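Local coordinates for hypothetical protein (Staphylococcus aureus subsp. aureus, PDB 2ETS) that is of unknown function but adopts the four-helical bundle fold of the DUF1798 family, a group of bacterial proteins, at residues 27-30 and 31-34; 77-80 and 81-85; 101-104 and 105-109. All coordinates share one frame; numbering follows the deposited sequence. Where two conformers were deposited one is given.

Contact 1: 27-30 and 31-34; sequences MQQN and FENV
This is a local contact along one continuous helix, between successive turns of helix 12-37 in the four-helical bundle. Four backbone hydrogen bonds join residues 27-30 to residues 31-34, each reaching four residues back. Phe-31 N donates to Met-27 O, Glu-32 N to Gln-28 O and Asn-33 N to Gln-29 O. The last, from Val-34 N to Asn-30 O, spans 2.9 Å. The same Asn-30 carbonyl oxygen lies against the side chain of Val-34, with CG1 at 3.5 Å.

On the outer side, Gln-29 and Asn-33 bring their amides together. Gln-29 bends at its second torsion (chi2 -40°), which turns its amide along the helix toward Asn-33. OE1 of Gln-29 then lies 3.1 Å from ND2 of Asn-33, the two amide planes being 67° apart. Asn-33 was modelled in two conformers, which leaves this approach doubtful. NE2 of Gln-29 is 4.1 Å from CB of Glu-32.

Glu-32 lays its CG 3.4 Å from Gln-28 O. Its carboxylate is held by a salt bridge to Arg-100. On the inner side, Phe-31 has its CB 3.5 Å from Met-27 O, but its ring leads away and stacks with Phe-103. Met-27, a selenomethionine, also turns its end away, toward Tyr-50 and Ile-54 of helix 43-63.

The chemistry is that of an amphipathic helix. The amides of Gln-29 and Asn-33 lie on the outer side, while the aromatic and apolar groups of Met-27, Phe-31 and Val-34 are buried. The pairing with Arg-100 should favour a negatively charged Glu-32.

Contact 2: 77-80 and 81-85; sequences RKFE and LLIAN
Arg-77 O accepts a hydrogen bond of 3.0 Å from Leu-81 N. The N-H points at the oxygen at 161°. Leu-82 N bonds to Lys-78 O at the same length but less straight. Ile-83 N to Phe-79 O and Ala-84 N to Glu-80 O complete this run of local bonds along helix 76-92.

Two side-chain pairs follow the same spacing of four residues. In the first, Arg-77 folds over Leu-81. Its chain is extended as far as CD and then bends at the third torsion (chi3 72°), which swings the guanidinium forward along the helix, toward Leu-81. NH1 comes within 3.5 Å of the Leu-81 methyl CD1, which meets the group obliquely. Leu-81 CG lies 3.4 Å from Arg-77 O. The pair is on the exposed side, and its touch is between a charged group and an apolar methyl.

In the second pair, Ile-83 places CG1 4.3 Å from CE2 of Phe-79, off toward the rim of the ring. CG1 stands beside the backbone N (chi1 -70°). This also brings it 3.3 Å from Phe-79 O, the oxygen that already takes the Ile-83 N-H. One carbonyl thus has an N-H and a methylene of the same residue against it.

The contact packs against three other helices. Phe-79 packs on Arg-65 and Ile-68 of helix 65-68. Ile-83 reaches Leu-58 and Ile-61 of helix 43-63. Leu-82 lies on Val-110 and Ile-117 of helix 100-120, where Asp-113 forms a salt bridge with Lys-78.

Contact 3: 101-104 and 105-109; sequences KLFI and EKLKS
Glu-105, which sits one turn after Lys-101 on helix 100-120, donates its backbone N to Lys-101 O over a rather long 3.3 Å. Its CB lies against the same carbonyl. The side chain has CG opposite the backbone N (chi1 165°) and runs out alongside Leu-102, the two pointing the same way. A water links the Glu-105 carboxylate to the backbone of Leu-102. It donates one hydrogen bond to Glu-105 OE1 at 2.7 Å and another to Leu-102 O at 2.6 Å. The carboxylate is thereby tied to its own helix. The ammonium of Lys-101 is close but not in contact, with NZ 4.9 Å from Glu-105 OE2.

Lys-106 N also bonds to Leu-102 O. That oxygen is therefore gripped twice, by a backbone N-H and by the water. The Lys-106 side chain leads away, over Asn-85 and Leu-89 of helix 76-92. Its NZ has a long, weak ion pair with Glu-92.

Leu-107 makes the straightest of the four backbone bonds, from its N to Phe-103 O at 2.8 Å and 171°. Its CD1 methyl approaches Phe-103 CE2 obliquely, at 4.2 Å. Both side chains are buried, and Leu-107 also packs on Val-24 of helix 12-37.

Lys-108 bonds through its N to Ile-104 O. Its chain bends at the second torsion (chi2 -71°) and again near its end. It therefore curls back over Ile-104, crossing that side chain at a slant. CE comes to 3.9 Å from the Ile-104 methyl CG2. CG is modelled 2.9 Å from Ile-104 O, which is doubtfully short.

Burial of Phe-103 and Leu-107, with Lys-101, Glu-105 and Lys-108 on the outer side, is characteristic of an amphipathic helix in a four-helical bundle.

How the contacts relate
The three contacts lie on three helices of one bundle: 12-37, 76-92 and 100-120. Contact 3 touches both of the others. It meets contact 1 at Phe-31 CB and Phe-103 CE2, 3.5 Å apart, and at Gln-28 OE1 and Leu-107 CD2, 3.4 Å apart. It meets contact 2 more lightly, with Asn-85 O 3.8 Å from Lys-106 CD. Contacts 1 and 2 do not touch. Their centres are about 22 Å apart, on opposite sides of the chain's centre. A phosphate ion, probably from the crystallisation liquor, lies about 4 Å from the Ile-83 side chain in contact 2. The function is unknown, so no active site can be assigned to these contacts.

Contact 1: 27-30 and 31-34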
loop_
_atom_site.group_PDB
_atom_site.type_symbol
_atom_site.label_atom_id
_atom_site.label_comp_id
_atom_site.label_asym_id
_atom_site.label_seq_id
_atom_site.Cartn_x
_atom_site.Cartn_y
_atom_site.Cartn_z
HETATM N N MSE A 27 -7.337 -3.461 -0.189
HETATM C CA MSE A 27 -7.297 -3.243 1.265
HETATM C C MSE A 27 -8.526 -2.474 1.743
HETATM O O MSE A 27 -9.037 -2.739 2.812
HETATM C CB MSE A 27 -6.040 -2.496 1.657
HETATM C CG MSE A 27 -4.796 -3.306 1.417
HETATM SE SE MSE A 27 -3.235 -2.237 1.781
HETATM C CE MSE A 27 -2.071 -3.083 0.489
ATOM N N GLN A 28 -9.011 -1.526 0.949
ATOM C CA GLN A 28 -10.207 -0.798 1.326
ATOM C C GLN A 28 -11.421 -1.749 1.374
ATOM O O GLN A 28 -12.234 -1.691 2.294
ATOM C CB GLN A 28 -10.469 0.365 0.373
ATOM C CG GLN A 28 -11.594 1.298 0.861
ATOM C CD GLN A 28 -11.725 2.570 0.008
ATOM O OE1 GLN A 28 -11.011 2.755 -0.985
ATOM N NE2 GLN A 28 -12.656 3.444 0.392
ATOM N N GLN A 29 -11.508 -2.655 0.426
ATOM C CA GLN A 29 -12.634 -3.595 0.394
ATOM C C GLN A 29 -12.563 -4.573 1.562
ATOM O O GLN A 29 -13.576 -4.886 2.147
ATOM C CB GLN A 29 -12.728 -4.332 -0.943
ATOM C CG GLN A 29 -14.013 -4.039 -1.769
ATOM C CD GLN A 29 -15.315 -3.929 -0.911
ATOM O OE1 GLN A 29 -15.755 -4.900 -0.270
ATOM N NE2 GLN A 29 -15.920 -2.737 -0.906
ATOM N N ASN A 30 -11.353 -4.996 1.931
ATOM C CA ASN A 30 -11.154 -5.893 3.059
ATOM C C ASN A 30 -11.599 -5.235 4.371
ATOM O O ASN A 30 -12.256 -5.838 5.224
ATOM C CB ASN A 30 -9.680 -6.295 3.136
ATOM C CG ASN A 30 -9.346 -7.462 2.205
ATOM O OD1 ASN A 30 -9.805 -8.560 2.422
ATOM N ND2 ASN A 30 -8.571 -7.210 1.157
ATOM N N PHE A 31 -11.239 -3.980 4.519
ATOM C CA PHE A 31 -11.597 -3.232 5.699
ATOM C C PHE A 31 -13.125 -3.135 5.771
ATOM O O PHE A 31 -13.716 -3.337 6.828
ATOM C CB PHE A 31 -10.936 -1.855 5.651
ATOM C CG PHE A 31 -11.403 -0.918 6.725
ATOM C CD1 PHE A 31 -10.965 -1.076 8.037
ATOM C CD2 PHE A 31 -12.275 0.120 6.429
ATOM C CE1 PHE A 31 -11.369 -0.209 9.032
ATOM C CE2 PHE A 31 -12.687 0.998 7.433
ATOM C CZ PHE A 31 -12.221 0.834 8.744
ATOM N N GLU A 32 -13.760 -2.837 4.645
ATOM C CA GLU A 32 -15.224 -2.793 4.578
ATOM C C GLU A 32 -15.856 -4.119 4.931
ATOM O O GLU A 32 -16.925 -4.143 5.531
ATOM C CB GLU A 32 -15.722 -2.355 3.195
ATOM C CG GLU A 32 -15.513 -0.884 2.901
ATOM C CD GLU A 32 -16.156 0.067 3.918
ATOM O OE1 GLU A 32 -17.245 -0.223 4.472
ATOM O OE2 GLU A 32 -15.567 1.140 4.130
ATOM N N ASN A 33 -15.202 -5.209 4.550
ATOM C CA ASN A 33 -15.744 -6.522 4.851
ATOM C C ASN A 33 -15.644 -6.848 6.340
ATOM O O ASN A 33 -16.642 -7.255 6.916
ATOM C CB ASN A 33 -15.110 -7.599 3.965
ATOM C CG ASN A 33 -15.604 -7.538 2.508
ATOM O OD1 ASN A 33 -15.187 -8.339 1.678
ATOM N ND2 ASN A 33 -16.490 -6.595 2.204
ATOM N N VAL A 34 -14.480 -6.616 6.972
ATOM C CA VAL A 34 -14.354 -6.913 8.419
ATOM C C VAL A 34 -15.279 -6.020 9.257
ATOM O O VAL A 34 -15.754 -6.421 10.315
ATOM C CB VAL A 34 -12.859 -6.875 8.981
ATOM C CG1 VAL A 34 -11.964 -7.773 8.153
ATOM C CG2 VAL A 34 -12.281 -5.467 9.047
#

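Contact 2: 77-80 and 81-85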
loop_
_atom_site.group_PDB
_atom_site.type_symbol
_atom_site.label_atom_id
_atom_site.label_comp_id
_atom_site.label_asym_id
_atom_site.label_seq_id
_atom_site.Cartn_x
_atom_site.Cartn_y
_atom_site.Cartn_z
ATOM N N ARG A 77 12.562 10.503 2.747
ATOM C CA ARG A 77 11.647 10.382 3.886
ATOM C C ARG A 77 10.221 9.970 3.464
ATOM O O ARG A 77 9.675 9.015 3.994
ATOM C CB ARG A 77 11.571 11.677 4.672
ATOM C CG ARG A 77 10.979 11.468 6.083
ATOM C CD ARG A 77 11.023 12.741 6.911
ATOM N NE ARG A 77 10.024 13.614 6.360
ATOM C CZ ARG A 77 8.760 13.699 6.760
ATOM N NH1 ARG A 77 8.286 13.037 7.815
ATOM N NH2 ARG A 77 7.961 14.505 6.096
ATOM N N LYS A 78 9.647 10.687 2.500
ATOM C CA LYS A 78 8.303 10.414 1.994
ATOM C C LYS A 78 8.204 8.998 1.419
ATOM O O LYS A 78 7.202 8.333 1.582
ATOM C CB LYS A 78 7.910 11.441 0.915
ATOM C CG LYS A 78 7.507 12.854 1.431
ATOM C CD LYS A 78 6.037 12.951 1.905
ATOM C CE LYS A 78 5.033 12.802 0.698
ATOM N NZ LYS A 78 3.627 12.486 1.138
ATOM N N PHE A 79 9.257 8.525 0.763
ATOM C CA PHE A 79 9.276 7.164 0.256
ATOM C C PHE A 79 9.219 6.132 1.397
ATOM O O PHE A 79 8.497 5.130 1.304
ATOM C CB PHE A 79 10.504 6.958 -0.623
ATOM C CG PHE A 79 10.613 5.589 -1.243
ATOM C CD1 PHE A 79 9.948 5.293 -2.435
ATOM C CD2 PHE A 79 11.448 4.622 -0.685
ATOM C CE1 PHE A 79 10.088 4.034 -3.049
ATOM C CE2 PHE A 79 11.586 3.344 -1.287
ATOM C CZ PHE A 79 10.905 3.058 -2.477
ATOM N N GLU A 80 9.945 6.378 2.477
ATOM C CA GLU A 80 9.914 5.467 3.634
ATOM C C GLU A 80 8.564 5.471 4.356
ATOM O O GLU A 80 8.071 4.424 4.787
ATOM C CB GLU A 80 11.031 5.765 4.628
ATOM C CG GLU A 80 12.471 5.598 4.069
ATOM C CD GLU A 80 12.778 4.168 3.559
ATOM O OE1 GLU A 80 12.350 3.184 4.197
ATOM O OE2 GLU A 80 13.441 4.034 2.505
ATOM N N LEU A 81 7.947 6.631 4.471
ATOM C CA LEU A 81 6.612 6.668 5.076
ATOM C C LEU A 81 5.571 5.985 4.241
ATOM O O LEU A 81 4.685 5.349 4.776
ATOM C CB LEU A 81 6.194 8.101 5.358
ATOM C CG LEU A 81 7.179 8.766 6.323
ATOM C CD1 LEU A 81 6.691 10.177 6.675
ATOM C CD2 LEU A 81 7.393 7.927 7.590
ATOM N N LEU A 82 5.691 6.102 2.920
ATOM C CA LEU A 82 4.756 5.501 2.027
ATOM C C LEU A 82 4.786 3.998 2.210
ATOM O O LEU A 82 3.729 3.382 2.312
ATOM C CB LEU A 82 5.050 5.878 0.590
ATOM C CG LEU A 82 4.199 5.159 -0.450
ATOM C CD1 LEU A 82 2.695 5.410 -0.298
ATOM C CD2 LEU A 82 4.696 5.531 -1.867
ATOM N N ILE A 83 5.991 3.428 2.294
ATOM C CA ILE A 83 6.178 1.973 2.426
ATOM C C ILE A 83 5.550 1.483 3.727
ATOM O O ILE A 83 4.829 0.496 3.753
ATOM C CB ILE A 83 7.689 1.613 2.476
ATOM C CG1 ILE A 83 8.420 1.819 1.123
ATOM C CG2 ILE A 83 7.939 0.202 3.058
ATOM C CD1 ILE A 83 7.735 1.360 -0.079
ATOM N N ALA A 84 5.836 2.209 4.798
ATOM C CA ALA A 84 5.330 1.870 6.128
ATOM C C ALA A 84 3.791 2.010 6.173
ATOM O O ALA A 84 3.082 1.168 6.730
ATOM C CB ALA A 84 5.989 2.740 7.172
ATOM N N ASN A 85 3.273 3.089 5.598
ATOM C CA ASN A 85 1.837 3.253 5.505
ATOM C C ASN A 85 1.139 2.108 4.768
ATOM O O ASN A 85 0.088 1.672 5.174
ATOM C CB ASN A 85 1.497 4.560 4.789
ATOM C CG ASN A 85 1.661 5.743 5.664
ATOM O OD1 ASN A 85 1.677 5.616 6.855
ATOM N ND2 ASN A 85 1.793 6.901 5.075
#

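Contact 3: 101-104 and 105-109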
loop_
_atom_site.group_PDB
_atom_site.type_symbol
_atom_site.label_atom_id
_atom_site.label_comp_id
_atom_site.label_asym_id
_atom_site.label_seq_id
_atom_site.Cartn_x
_atom_site.Cartn_y
_atom_site.Cartn_z
ATOM N N LYS A 101 -11.729 6.309 10.795
ATOM C CA LYS A 101 -11.174 7.631 10.669
ATOM C C LYS A 101 -9.681 7.567 10.271
ATOM O O LYS A 101 -9.261 8.200 9.306
ATOM C CB LYS A 101 -11.415 8.381 11.992
ATOM C CG LYS A 101 -10.736 9.724 12.107
ATOM C CD LYS A 101 -11.162 10.430 13.405
ATOM C CE LYS A 101 -10.027 11.230 14.057
ATOM N NZ LYS A 101 -9.471 12.287 13.155
ATOM N N LEU A 102 -8.907 6.769 10.982
ATOM C CA LEU A 102 -7.443 6.763 10.809
ATOM C C LEU A 102 -7.042 5.930 9.583
ATOM O O LEU A 102 -6.116 6.286 8.873
ATOM C CB LEU A 102 -6.754 6.223 12.063
ATOM C CG LEU A 102 -6.952 7.016 13.366
ATOM C CD1 LEU A 102 -6.238 6.312 14.519
ATOM C CD2 LEU A 102 -6.486 8.447 13.262
ATOM N N PHE A 103 -7.763 4.831 9.363
ATOM C CA PHE A 103 -7.538 3.942 8.221
ATOM C C PHE A 103 -7.797 4.646 6.896
ATOM O O PHE A 103 -6.960 4.618 5.987
ATOM C CB PHE A 103 -8.397 2.686 8.334
ATOM C CG PHE A 103 -8.156 1.690 7.225
ATOM C CD1 PHE A 103 -7.130 0.807 7.314
ATOM C CD2 PHE A 103 -8.926 1.704 6.073
ATOM C CE1 PHE A 103 -6.884 -0.088 6.292
ATOM C CE2 PHE A 103 -8.709 0.815 5.063
ATOM C CZ PHE A 103 -7.696 -0.077 5.156
ATOM N N ILE A 104 -8.920 5.337 6.804
ATOM C CA ILE A 104 -9.289 6.001 5.564
ATOM C C ILE A 104 -8.403 7.222 5.271
ATOM O O ILE A 104 -7.992 7.452 4.149
ATOM C CB ILE A 104 -10.772 6.378 5.604
ATOM C CG1 ILE A 104 -11.633 5.096 5.698
ATOM C CG2 ILE A 104 -11.173 7.216 4.386
ATOM C CD1 ILE A 104 -11.446 4.102 4.588
ATOM N N GLU A 105 -8.073 7.980 6.288
ATOM C CA GLU A 105 -7.106 9.025 6.121
ATOM C C GLU A 105 -5.744 8.538 5.596
ATOM O O GLU A 105 -5.184 9.119 4.667
ATOM C CB GLU A 105 -6.995 9.728 7.449
ATOM C CG GLU A 105 -5.831 10.640 7.678
ATOM C CD GLU A 105 -5.987 11.259 9.062
ATOM O OE1 GLU A 105 -5.480 10.663 10.062
ATOM O OE2 GLU A 105 -6.733 12.266 9.139
ATOM N N LYS A 106 -5.219 7.485 6.197
ATOM C CA LYS A 106 -3.966 6.917 5.748
ATOM C C LYS A 106 -4.073 6.333 4.315
ATOM O O LYS A 106 -3.227 6.564 3.480
ATOM C CB LYS A 106 -3.549 5.833 6.710
ATOM C CG LYS A 106 -2.183 5.218 6.403
ATOM C CD LYS A 106 -1.869 4.068 7.389
ATOM C CE LYS A 106 -1.529 4.542 8.780
ATOM N NZ LYS A 106 -1.793 3.328 9.720
ATOM N N LEU A 107 -5.123 5.595 4.040
ATOM C CA LEU A 107 -5.401 5.142 2.652
ATOM C C LEU A 107 -5.443 6.294 1.613
ATOM O O LEU A 107 -4.886 6.191 0.522
ATOM C CB LEU A 107 -6.723 4.383 2.594
ATOM C CG LEU A 107 -7.037 3.631 1.277
ATOM C CD1 LEU A 107 -7.011 2.115 1.480
ATOM C CD2 LEU A 107 -8.404 4.082 0.774
ATOM N N LYS A 108 -6.085 7.396 1.948
ATOM C CA LYS A 108 -6.183 8.495 0.981
ATOM C C LYS A 108 -4.798 9.076 0.705
ATOM O O LYS A 108 -4.438 9.373 -0.430
ATOM C CB LYS A 108 -7.104 9.572 1.481
ATOM C CG LYS A 108 -8.535 9.064 1.744
ATOM C CD LYS A 108 -9.306 8.733 0.509
ATOM C CE LYS A 108 -10.841 8.726 0.802
ATOM N NZ LYS A 108 -11.349 9.960 1.501
ATOM N N SER A 109 -4.016 9.193 1.766
ATOM C CA SER A 109 -2.671 9.689 1.678
ATOM C C SER A 109 -1.794 8.781 0.810
ATOM O O SER A 109 -1.046 9.258 -0.006
ATOM C CB SER A 109 -2.104 9.835 3.116
ATOM O OG SER A 109 -0.713 9.675 3.137
HETATM O O HOH W 1 -4.496 8.128 9.759
#